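Local coordinates for capsid protein (Infectious hypodermal and hematopoietic necrosis virus, PDB 3N7X), which forms the icosahedral shell of a shrimp densovirus, sixty copies of a beta-barrel subunit with calcium ions bound where neighbouring subunits meet, at residues A[93-96]-A[97-101]; A[104-108]-A[109-113]; A[167-171]-A[172-176]; A[190-193]-A[194-197]. All blocks are in the same frame, centred on the assembly; numbering follows the deposited sequence.

Overall arrangement
All four contacts are local, each made at one end of a helix or along it. Interactions 1 and 2 sit at the start and the finish of helix 97-109 and touch through Tyr99 and Met106; both are largely buried and face the same neighbouring subunit. Interaction 3, partly buried, repeats the threonine N-cap of interaction 1 on helix 171-176, whose residues Leu171, Ala172 and Ile175 pack on Ala93. Interaction 4, wholly buried, lies on the opposite side of the chain's centre from interactions 1 and 2, with centres about 39 and 42 Å away. Interaction 1 rests on a hydroxyl cap and interaction 2 on apolar and aromatic packing, whereas interactions 3 and 4 supply ligands from different subunits to calcium sites.

Interaction 1. Residues A[93-96]-A[97-101]; sequences ATET and QRYKM
An N-cap opens helix 97-109, where Thr96 ends the run from strand 93-95 and meets Tyr99 in the first turn. Thr96 OG1 accepts from Tyr99 N at 3.1 Å, with an N-H...O angle of 160°. The hydroxyl is swung in between the backbone N and the carbonyl carbon (chi1 58°), which brings it over the first turn and to 3.3 Å from Tyr99 CB. The same residue's carbonyl begins the helical ladder: Lys100 N reaches Thr96 O at 2.9 Å. One residue earlier, Glu95 CB abuts the edge of the Tyr99 ring, near its plane, 3.5 Å from CD2. The Glu95 carboxylate passes beside the ring, with the two planes 66° apart, and its OE2 lies 3.4 Å from Lys100 CG. The extended lysine crosses the glutamate at about a right angle and carries NZ past it, 5.8 Å from Glu95 OE2. Tyr99 OH is hydrogen-bonded to Ile225 N, and Thr96 OG1 also to Leu83 O, which ties the cap to the end of helix 80-83. The buried threonine hydroxyl therefore serves two backbone groups at once, while any Glu95-Lys100 attraction is probably weak, and Glu95 OE1 has a long, weak ion pair with Lys103 NZ.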
loop_
_atom_site.group_PDB
_atom_site.type_symbol
_atom_site.label_atom_id
_atom_site.label_comp_id
_atom_site.label_asym_id
_atom_site.label_seq_id
_atom_site.Cartn_x
_atom_site.Cartn_y
_atom_site.Cartn_z
ATOM N N ALA A 93 43.995 -84.582 -51.774
ATOM C CA ALA A 93 42.846 -84.145 -50.995
ATOM C C ALA A 93 42.598 -85.123 -49.849
ATOM O O ALA A 93 42.657 -86.337 -50.034
ATOM C CB ALA A 93 41.609 -84.053 -51.885
ATOM N N THR A 94 42.335 -84.590 -48.661
ATOM C CA THR A 94 42.063 -85.423 -47.495
ATOM C C THR A 94 41.092 -84.643 -46.610
ATOM O O THR A 94 41.127 -83.414 -46.571
ATOM C CB THR A 94 43.371 -85.749 -46.719
ATOM O OG1 THR A 94 43.100 -86.733 -45.715
ATOM C CG2 THR A 94 43.933 -84.500 -46.051
ATOM N N GLU A 95 40.208 -85.338 -45.911
ATOM C CA GLU A 95 39.258 -84.624 -45.077
ATOM C C GLU A 95 39.899 -84.001 -43.843
ATOM O O GLU A 95 40.865 -84.532 -43.294
ATOM C CB GLU A 95 38.091 -85.541 -44.684
ATOM C CG GLU A 95 38.464 -86.973 -44.385
ATOM C CD GLU A 95 37.247 -87.870 -44.172
ATOM O OE1 GLU A 95 36.383 -87.942 -45.074
ATOM O OE2 GLU A 95 37.163 -88.513 -43.100
ATOM N N THR A 96 39.370 -82.847 -43.437
ATOM C CA THR A 96 39.857 -82.138 -42.260
ATOM C C THR A 96 39.434 -82.915 -41.018
ATOM O O THR A 96 38.431 -83.625 -41.042
ATOM C CB THR A 96 39.240 -80.732 -42.165
ATOM O OG1 THR A 96 37.810 -80.846 -42.131
ATOM C CG2 THR A 96 39.649 -79.881 -43.356
ATOM N N GLN A 97 40.189 -82.780 -39.931
ATOM C CA GLN A 97 39.845 -83.485 -38.701
ATOM C C GLN A 97 38.412 -83.182 -38.301
ATOM O O GLN A 97 37.672 -84.077 -37.889
ATOM C CB GLN A 97 40.768 -83.081 -37.550
ATOM C CG GLN A 97 42.029 -83.913 -37.415
ATOM C CD GLN A 97 41.754 -85.409 -37.329
ATOM O OE1 GLN A 97 41.921 -86.136 -38.310
ATOM N NE2 GLN A 97 41.326 -85.871 -36.155
ATOM N N ARG A 98 38.021 -81.919 -38.424
ATOM C CA ARG A 98 36.671 -81.536 -38.055
ATOM C C ARG A 98 35.625 -82.251 -38.897
ATOM O O ARG A 98 34.681 -82.825 -38.352
ATOM C CB ARG A 98 36.506 -80.014 -38.125
ATOM C CG ARG A 98 37.342 -79.312 -37.057
ATOM C CD ARG A 98 37.019 -77.837 -36.860
ATOM N NE ARG A 98 37.714 -77.344 -35.672
ATOM C CZ ARG A 98 37.333 -76.302 -34.937
ATOM N NH1 ARG A 98 36.249 -75.606 -35.256
ATOM N NH2 ARG A 98 38.029 -75.971 -33.857
ATOM N N TYR A 99 35.784 -82.249 -40.214
ATOM C CA TYR A 99 34.805 -82.939 -41.037
ATOM C C TYR A 99 34.789 -84.420 -40.665
ATOM O O TYR A 99 33.729 -85.021 -40.487
ATOM C CB TYR A 99 35.127 -82.774 -42.526
ATOM C CG TYR A 99 34.257 -83.629 -43.428
ATOM C CD1 TYR A 99 32.876 -83.729 -43.219
ATOM C CD2 TYR A 99 34.815 -84.353 -44.485
ATOM C CE1 TYR A 99 32.073 -84.532 -44.041
ATOM C CE2 TYR A 99 34.022 -85.154 -45.313
ATOM C CZ TYR A 99 32.654 -85.241 -45.086
ATOM O OH TYR A 99 31.881 -86.040 -45.901
ATOM N N LYS A 100 35.977 -84.996 -40.525
ATOM C CA LYS A 100 36.113 -86.403 -40.188
ATOM C C LYS A 100 35.342 -86.808 -38.932
ATOM O O LYS A 100 34.673 -87.840 -38.912
ATOM C CB LYS A 100 37.593 -86.736 -40.015
ATOM C CG LYS A 100 37.893 -88.197 -39.754
ATOM C CD LYS A 100 39.393 -88.401 -39.636
ATOM C CE LYS A 100 39.757 -89.855 -39.357
ATOM N NZ LYS A 100 41.239 -90.035 -39.226
ATOM N N MET A 101 35.424 -85.989 -37.892
ATOM C CA MET A 101 34.756 -86.291 -36.633
ATOM C C MET A 101 33.245 -86.100 -36.602
ATOM O O MET A 101 32.589 -86.611 -35.695
ATOM C CB MET A 101 35.372 -85.462 -35.513
ATOM C CG MET A 101 36.867 -85.648 -35.367
ATOM S SD MET A 101 37.282 -87.291 -34.797
ATOM C CE MET A 101 37.438 -86.996 -33.082
#

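Interaction 2. Residues A[104-108]-A[109-113]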
loop_
_atom_site.group_PDB
_atom_site.type_symbol
_atom_site.label_atom_id
_atom_site.label_comp_id
_atom_site.label_asym_id
_atom_site.label_seq_id
_atom_site.Cartn_x
_atom_site.Cartn_y
_atom_site.Cartn_z
ATOM N N SER A 104 29.870 -88.705 -39.867
ATOM C CA SER A 104 28.810 -89.670 -39.636
ATOM C C SER A 104 27.510 -89.015 -39.174
ATOM O O SER A 104 26.425 -89.342 -39.665
ATOM C CB SER A 104 29.272 -90.702 -38.608
ATOM O OG SER A 104 28.453 -91.855 -38.663
ATOM N N MET A 105 27.623 -88.095 -38.225
ATOM C CA MET A 105 26.457 -87.402 -37.705
ATOM C C MET A 105 25.803 -86.559 -38.803
ATOM O O MET A 105 24.580 -86.547 -38.939
ATOM C CB MET A 105 26.862 -86.523 -36.526
ATOM C CG MET A 105 25.725 -86.212 -35.575
ATOM S SD MET A 105 26.224 -85.068 -34.276
ATOM C CE MET A 105 27.321 -86.098 -33.355
ATOM N N MET A 106 26.621 -85.856 -39.582
ATOM C CA MET A 106 26.121 -85.034 -40.680
ATOM C C MET A 106 25.304 -85.884 -41.624
ATOM O O MET A 106 24.159 -85.573 -41.939
ATOM C CB MET A 106 27.262 -84.477 -41.513
ATOM C CG MET A 106 28.023 -83.355 -40.921
ATOM S SD MET A 106 29.309 -82.965 -42.105
ATOM C CE MET A 106 28.341 -82.281 -43.475
ATOM N N LYS A 107 25.946 -86.941 -42.099
ATOM C CA LYS A 107 25.355 -87.861 -43.045
ATOM C C LYS A 107 23.982 -88.352 -42.634
ATOM O O LYS A 107 23.045 -88.343 -43.429
ATOM C CB LYS A 107 26.278 -89.066 -43.233
ATOM C CG LYS A 107 25.701 -90.148 -44.141
ATOM C CD LYS A 107 26.534 -91.424 -44.101
ATOM C CE LYS A 107 26.567 -92.020 -42.696
ATOM N NZ LYS A 107 27.345 -93.300 -42.619
ATOM N N THR A 108 23.861 -88.770 -41.385
ATOM C CA THR A 108 22.610 -89.320 -40.903
ATOM C C THR A 108 21.560 -88.360 -40.370
ATOM O O THR A 108 20.375 -88.531 -40.640
ATOM C CB THR A 108 22.882 -90.362 -39.812
ATOM O OG1 THR A 108 23.763 -91.367 -40.328
ATOM C CG2 THR A 108 21.583 -91.007 -39.357
ATOM N N TYR A 109 21.977 -87.352 -39.619
ATOM C CA TYR A 109 21.003 -86.453 -39.028
ATOM C C TYR A 109 20.802 -85.088 -39.662
ATOM O O TYR A 109 19.857 -84.387 -39.316
ATOM C CB TYR A 109 21.305 -86.333 -37.537
ATOM C CG TYR A 109 21.207 -87.684 -36.860
ATOM C CD1 TYR A 109 19.963 -88.272 -36.622
ATOM C CD2 TYR A 109 22.354 -88.416 -36.537
ATOM C CE1 TYR A 109 19.860 -89.553 -36.085
ATOM C CE2 TYR A 109 22.259 -89.707 -36.002
ATOM C CZ TYR A 109 21.007 -90.265 -35.781
ATOM O OH TYR A 109 20.889 -91.539 -35.272
ATOM N N GLY A 110 21.674 -84.703 -40.586
ATOM C CA GLY A 110 21.482 -83.424 -41.249
ATOM C C GLY A 110 22.368 -82.261 -40.856
ATOM O O GLY A 110 22.913 -82.206 -39.748
ATOM N N TRP A 111 22.486 -81.310 -41.776
ATOM C CA TRP A 111 23.317 -80.138 -41.565
ATOM C C TRP A 111 22.847 -78.938 -42.387
ATOM O O TRP A 111 22.011 -79.070 -43.285
ATOM C CB TRP A 111 24.763 -80.469 -41.941
ATOM C CG TRP A 111 24.873 -81.151 -43.279
ATOM C CD1 TRP A 111 24.943 -82.495 -43.510
ATOM C CD2 TRP A 111 24.883 -80.522 -44.570
ATOM N NE1 TRP A 111 24.995 -82.744 -44.862
ATOM C CE2 TRP A 111 24.960 -81.551 -45.535
ATOM C CE3 TRP A 111 24.830 -79.190 -45.004
ATOM C CZ2 TRP A 111 24.991 -81.291 -46.915
ATOM C CZ3 TRP A 111 24.860 -78.928 -46.376
ATOM C CH2 TRP A 111 24.940 -79.978 -47.314
ATOM N N LYS A 112 23.402 -77.772 -42.060
ATOM C CA LYS A 112 23.104 -76.514 -42.744
ATOM C C LYS A 112 24.404 -75.751 -42.845
ATOM O O LYS A 112 25.290 -75.915 -42.005
ATOM C CB LYS A 112 22.182 -75.608 -41.926
ATOM C CG LYS A 112 20.788 -76.067 -41.701
ATOM C CD LYS A 112 20.062 -75.038 -40.853
ATOM C CE LYS A 112 18.634 -75.469 -40.606
ATOM N NZ LYS A 112 17.911 -74.492 -39.762
ATOM N N VAL A 113 24.505 -74.903 -43.859
ATOM C CA VAL A 113 25.666 -74.047 -44.010
ATOM C C VAL A 113 25.099 -72.644 -43.870
ATOM O O VAL A 113 24.219 -72.234 -44.631
ATOM C CB VAL A 113 26.330 -74.183 -45.384
ATOM C CG1 VAL A 113 27.462 -73.170 -45.504
ATOM C CG2 VAL A 113 26.871 -75.587 -45.559
#
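Helix 97-109 ends in two successive backbone bonds, Tyr109 N to Met105 O at 2.8 Å and Gly110 N to Met106 O at 3.0 Å, before Gly110 leaves helical geometry with a phi of 105°. The second bond is the less direct, its donor tilted out of the Met106 carbonyl plane. Thr108 and Tyr109 then run side by side: Thr108 CG2 stands over the centre of the phenol ring in a CH-pi contact, 3.7 Å from the ring centroid. Having CG2 opposite the backbone N aims this methyl at the ring, while OG1 turns back to a weak bond with Ser104 O. Met105 CG crosses near Tyr109 CD2, at 4.1 Å. This turn is the helix-to-strand junction leading into strand 111-131 of the barrel, and it carries a Met-aromatic contact as well. Met106 CE lies over one face of the Trp111 indole, toward its rim, in a CH-pi contact 3.6 Å from the centroid of the five-membered ring and 18° off the normal, whereas SD is farther away and oblique. The bend at the thioether curls that methyl over the indole. Trp111 NE1 bonds to Gly223 O, and Tyr109 OH to Gln97 NE2 of a neighbouring subunit.

Interaction 3. Residues A[167-171]-A[172-176]. With CA (calcium ion), chain B.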
loop_
_atom_site.group_PDB
_atom_site.type_symbol
_atom_site.label_atom_id
_atom_site.label_comp_id
_atom_site.label_asym_id
_atom_site.label_seq_id
_atom_site.Cartn_x
_atom_site.Cartn_y
_atom_site.Cartn_z
ATOM N N THR A 167 39.586 -81.599 -68.672
ATOM C CA THR A 167 38.449 -82.336 -68.141
ATOM C C THR A 167 38.761 -83.460 -67.171
ATOM O O THR A 167 37.891 -84.262 -66.840
ATOM C CB THR A 167 37.618 -82.888 -69.284
ATOM O OG1 THR A 167 38.503 -83.492 -70.238
ATOM C CG2 THR A 167 36.799 -81.751 -69.955
ATOM N N ASP A 168 39.993 -83.511 -66.699
ATOM C CA ASP A 168 40.384 -84.549 -65.767
ATOM C C ASP A 168 40.824 -83.926 -64.452
ATOM O O ASP A 168 41.620 -84.511 -63.710
ATOM C CB ASP A 168 41.534 -85.369 -66.352
ATOM C CG ASP A 168 42.716 -84.498 -66.773
ATOM O OD1 ASP A 168 43.848 -85.032 -66.860
ATOM O OD2 ASP A 168 42.512 -83.285 -67.024
ATOM N N VAL A 169 40.312 -82.737 -64.165
ATOM C CA VAL A 169 40.677 -82.050 -62.936
ATOM C C VAL A 169 40.148 -82.790 -61.695
ATOM O O VAL A 169 39.044 -83.329 -61.703
ATOM C CB VAL A 169 40.160 -80.593 -62.962
ATOM C CG1 VAL A 169 38.652 -80.580 -63.082
ATOM C CG2 VAL A 169 40.621 -79.855 -61.722
ATOM N N THR A 170 40.955 -82.821 -60.637
ATOM C CA THR A 170 40.591 -83.501 -59.395
ATOM C C THR A 170 40.292 -82.516 -58.270
ATOM O O THR A 170 40.599 -81.328 -58.377
ATOM C CB THR A 170 41.739 -84.387 -58.894
ATOM O OG1 THR A 170 42.829 -83.552 -58.481
ATOM C CG2 THR A 170 42.213 -85.323 -59.992
ATOM N N LEU A 171 39.709 -83.013 -57.185
ATOM C CA LEU A 171 39.419 -82.154 -56.050
ATOM C C LEU A 171 40.724 -81.562 -55.515
ATOM O O LEU A 171 40.773 -80.392 -55.123
ATOM C CB LEU A 171 38.719 -82.936 -54.939
ATOM C CG LEU A 171 38.539 -82.156 -53.629
ATOM C CD1 LEU A 171 37.775 -80.878 -53.906
ATOM C CD2 LEU A 171 37.809 -83.007 -52.594
ATOM N N ALA A 172 41.783 -82.366 -55.498
ATOM C CA ALA A 172 43.072 -81.886 -55.012
ATOM C C ALA A 172 43.521 -80.644 -55.790
ATOM O O ALA A 172 43.996 -79.674 -55.200
ATOM C CB ALA A 172 44.125 -82.985 -55.128
ATOM N N LYS A 173 43.371 -80.675 -57.111
ATOM C CA LYS A 173 43.762 -79.541 -57.945
ATOM C C LYS A 173 43.009 -78.276 -57.529
ATOM O O LYS A 173 43.612 -77.219 -57.334
ATOM C CB LYS A 173 43.483 -79.846 -59.419
ATOM C CG LYS A 173 44.390 -80.910 -60.019
ATOM C CD LYS A 173 45.738 -80.336 -60.437
ATOM C CE LYS A 173 45.585 -79.398 -61.639
ATOM N NZ LYS A 173 46.881 -78.808 -62.108
ATOM N N TRP A 174 41.689 -78.390 -57.397
ATOM C CA TRP A 174 40.875 -77.250 -56.999
ATOM C C TRP A 174 41.308 -76.693 -55.646
ATOM O O TRP A 174 41.298 -75.482 -55.434
ATOM C CB TRP A 174 39.400 -77.635 -56.935
ATOM C CG TRP A 174 38.733 -77.738 -58.271
ATOM C CD1 TRP A 174 38.339 -78.881 -58.906
ATOM C CD2 TRP A 174 38.316 -76.653 -59.107
ATOM N NE1 TRP A 174 37.695 -78.575 -60.077
ATOM C CE2 TRP A 174 37.667 -77.214 -60.227
ATOM C CE3 TRP A 174 38.423 -75.259 -59.014
ATOM C CZ2 TRP A 174 37.123 -76.431 -61.249
ATOM C CZ3 TRP A 174 37.881 -74.476 -60.033
ATOM C CH2 TRP A 174 37.238 -75.068 -61.135
ATOM N N ILE A 175 41.676 -77.574 -54.726
ATOM C CA ILE A 175 42.118 -77.125 -53.416
ATOM C C ILE A 175 43.458 -76.418 -53.579
ATOM O O ILE A 175 43.735 -75.414 -52.925
ATOM C CB ILE A 175 42.280 -78.308 -52.449
ATOM C CG1 ILE A 175 40.909 -78.905 -52.138
ATOM C CG2 ILE A 175 42.970 -77.853 -51.174
ATOM C CD1 ILE A 175 40.952 -80.057 -51.156
ATOM N N GLN A 176 44.289 -76.946 -54.467
ATOM C CA GLN A 176 45.598 -76.362 -54.714
ATOM C C GLN A 176 45.486 -74.972 -55.331
ATOM O O GLN A 176 46.262 -74.069 -55.002
ATOM C CB GLN A 176 46.406 -77.267 -55.649
ATOM C CG GLN A 176 47.180 -78.375 -54.944
ATOM C CD GLN A 176 47.418 -79.597 -55.834
ATOM O OE1 GLN A 176 47.669 -79.473 -57.036
ATOM N NE2 GLN A 176 47.349 -80.785 -55.237
HETATM CA CA CA B . 48.215 -73.575 -53.799
HETATM O O HOH W 1 46.531 -74.161 -52.173
HETATM O O HOH W 2 50.442 -72.764 -54.254
HETATM O O HOH W 3 48.389 -72.855 -56.061
#
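Val169 and Trp174 cross at about a right angle, with both valine methyls brought up to the indole nitrogen: CG2 is 3.6 Å and CG1 3.7 Å from Trp174 NE1. CG2 approaches the ring obliquely, and the same methyl also touches Lys173 CB. Trp174 CG points opposite its own carbonyl carbon (chi1 -77°), an orientation that turns the indole back toward the residues preceding the helix. There NE1 finds its acceptor in Leu320 O, and Trp78 meets the indole edge to face. On another side of the helix Leu171 and Ile175 pass obliquely, Leu171 CG lying 4.0 Å from Ile175 CD1, and both side chains pack on Tyr84.

Thr170 is the N-cap of helix 171-176. Its OG1 accepts from Lys173 N at 3.2 Å, with an N-H...O angle of 161°, and its carbonyl takes Trp174 N, the donor lying in the carbonyl plane. The Lys173 chain folds at chi2 and chi3; its CG rests 3.4 Å from Thr170 OG1.

The far end of this short helix carries a calcium ion. Gln176 binds it through the main-chain O at 2.4 Å, not through the side-chain amide, and three waters are also ligands. One of these waters donates to Ile175 O at 3.2 Å, bridging the last turn to the metal. Tyr55 O of the same chain and Glu191 OE2 of a neighbouring subunit complete the six ligands, placing the ion across a subunit interface.

Interaction 4. Residues A[190-193]-A[194-197]. With CA (calcium ion), chain C.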
loop_
_atom_site.group_PDB
_atom_site.type_symbol
_atom_site.label_atom_id
_atom_site.label_comp_id
_atom_site.label_asym_id
_atom_site.label_seq_id
_atom_site.Cartn_x
_atom_site.Cartn_y
_atom_site.Cartn_z
ATOM N N TYR A 190 41.666 -61.217 -77.053
ATOM C CA TYR A 190 41.901 -61.252 -75.615
ATOM C C TYR A 190 41.112 -60.222 -74.813
ATOM O O TYR A 190 41.047 -60.317 -73.587
ATOM C CB TYR A 190 43.401 -61.120 -75.317
ATOM C CG TYR A 190 43.938 -59.709 -75.337
ATOM C CD1 TYR A 190 43.728 -58.874 -76.434
ATOM C CD2 TYR A 190 44.670 -59.209 -74.257
ATOM C CE1 TYR A 190 44.234 -57.576 -76.457
ATOM C CE2 TYR A 190 45.185 -57.912 -74.266
ATOM C CZ TYR A 190 44.963 -57.099 -75.367
ATOM O OH TYR A 190 45.462 -55.815 -75.380
ATOM N N GLU A 191 40.508 -59.251 -75.493
ATOM C CA GLU A 191 39.717 -58.228 -74.805
ATOM C C GLU A 191 38.273 -58.664 -74.566
ATOM O O GLU A 191 37.503 -57.950 -73.926
ATOM C CB GLU A 191 39.714 -56.909 -75.597
ATOM C CG GLU A 191 40.898 -55.996 -75.298
ATOM C CD GLU A 191 40.822 -54.637 -75.994
ATOM O OE1 GLU A 191 39.714 -54.067 -76.095
ATOM O OE2 GLU A 191 41.880 -54.126 -76.421
ATOM N N ASP A 192 37.906 -59.841 -75.059
ATOM C CA ASP A 192 36.532 -60.299 -74.913
ATOM C C ASP A 192 35.977 -60.235 -73.490
ATOM O O ASP A 192 34.873 -59.736 -73.268
ATOM C CB ASP A 192 36.381 -61.717 -75.459
ATOM C CG ASP A 192 34.947 -62.032 -75.853
ATOM O OD1 ASP A 192 34.395 -61.306 -76.713
ATOM O OD2 ASP A 192 34.367 -62.997 -75.308
ATOM N N PRO A 193 36.735 -60.730 -72.503
ATOM C CA PRO A 193 36.251 -60.698 -71.120
ATOM C C PRO A 193 35.854 -59.311 -70.607
ATOM O O PRO A 193 34.799 -59.162 -69.987
ATOM C CB PRO A 193 37.412 -61.301 -70.338
ATOM C CG PRO A 193 38.000 -62.270 -71.320
ATOM C CD PRO A 193 38.018 -61.450 -72.590
ATOM N N ILE A 194 36.681 -58.298 -70.863
ATOM C CA ILE A 194 36.360 -56.950 -70.389
ATOM C C ILE A 194 35.244 -56.297 -71.197
ATOM O O ILE A 194 34.643 -55.318 -70.758
ATOM C CB ILE A 194 37.594 -56.013 -70.392
ATOM C CG1 ILE A 194 38.035 -55.713 -71.824
ATOM C CG2 ILE A 194 38.719 -56.639 -69.580
ATOM C CD1 ILE A 194 39.216 -54.765 -71.908
ATOM N N GLN A 195 34.963 -56.831 -72.377
ATOM C CA GLN A 195 33.888 -56.285 -73.185
ATOM C C GLN A 195 32.568 -56.947 -72.803
ATOM O O GLN A 195 31.505 -56.349 -72.948
ATOM C CB GLN A 195 34.147 -56.529 -74.682
ATOM C CG GLN A 195 32.899 -56.330 -75.564
ATOM C CD GLN A 195 33.148 -56.554 -77.058
ATOM O OE1 GLN A 195 33.823 -55.760 -77.716
ATOM N NE2 GLN A 195 32.595 -57.638 -77.595
ATOM N N GLN A 196 32.647 -58.169 -72.281
ATOM C CA GLN A 196 31.452 -58.946 -71.965
ATOM C C GLN A 196 30.943 -59.085 -70.528
ATOM O O GLN A 196 29.748 -58.919 -70.279
ATOM C CB GLN A 196 31.618 -60.344 -72.565
ATOM C CG GLN A 196 31.835 -60.332 -74.071
ATOM C CD GLN A 196 30.602 -59.877 -74.831
ATOM O OE1 GLN A 196 30.674 -58.999 -75.695
ATOM N NE2 GLN A 196 29.460 -60.480 -74.517
ATOM N N PHE A 197 31.821 -59.411 -69.588
ATOM C CA PHE A 197 31.389 -59.589 -68.205
ATOM C C PHE A 197 30.849 -58.319 -67.543
ATOM O O PHE A 197 31.497 -57.270 -67.548
ATOM C CB PHE A 197 32.532 -60.197 -67.397
ATOM C CG PHE A 197 32.751 -61.654 -67.687
ATOM C CD1 PHE A 197 32.181 -62.632 -66.877
ATOM C CD2 PHE A 197 33.470 -62.052 -68.809
ATOM C CE1 PHE A 197 32.319 -63.990 -67.182
ATOM C CE2 PHE A 197 33.616 -63.406 -69.125
ATOM C CZ PHE A 197 33.038 -64.377 -68.311
HETATM CA CA CA C . 42.752 -52.508 -77.766
HETATM O O HOH W 4 44.660 -53.674 -76.857
HETATM O O HOH W 5 40.372 -52.113 -77.726
HETATM O O HOH W 6 31.876 -60.846 -77.857
HETATM O O HOH W 7 44.770 -51.410 -78.389
#
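Pro193 O and Asp192 O each draw two amides of the turn above, the firm bonds being Gln196 N to Asp192 O at 2.9 Å and Phe197 N to Pro193 O at 3.0 Å. Weaker bonds run from Gln195 N to Asp192 O and from Gln196 N to Pro193 O, so the short helix 192-196 mixes i to i+3 with i to i+4 spacing. Ahead of it, Glu191 O accepts from Gln195 N nearly in line with its carbonyl, although the angle at the N-H is only 137°.

Just ahead of the helix lies a calcium site at a subunit interface. Glu191 OE2 binds the ion at 2.3 Å through one carboxylate oxygen, its chain extended beyond CG, while OE1 takes a hydrogen bond from a metal-bound water. Tyr190 OH is hydrogen-bonded to another metal-bound water. Tyr55 O and Gln176 O of a neighbouring subunit are further ligands, and Arg53 of that subunit donates to Ile194 O and Phe197 O.

Among the side chains, Ile194 leans back over the preceding turn, its CD1 4.0 Å from Glu191 CG. The Asp192 and Gln196 side chains cross obliquely, with carboxylate and amide planes only 11° apart; a water donates to Asp192 OD1 and, weakly, to Gln196 OE1. That OE1 also accepts from Gln195 NE2 at 3.0 Å on a lone pair, in the carbonyl plane, and is hydrogen-bonded to Cys302 N of another neighbouring subunit. At the helix end, Pro193 O lies at the edge of the Phe197 ring and in its plane, 3.4 Å from CD2.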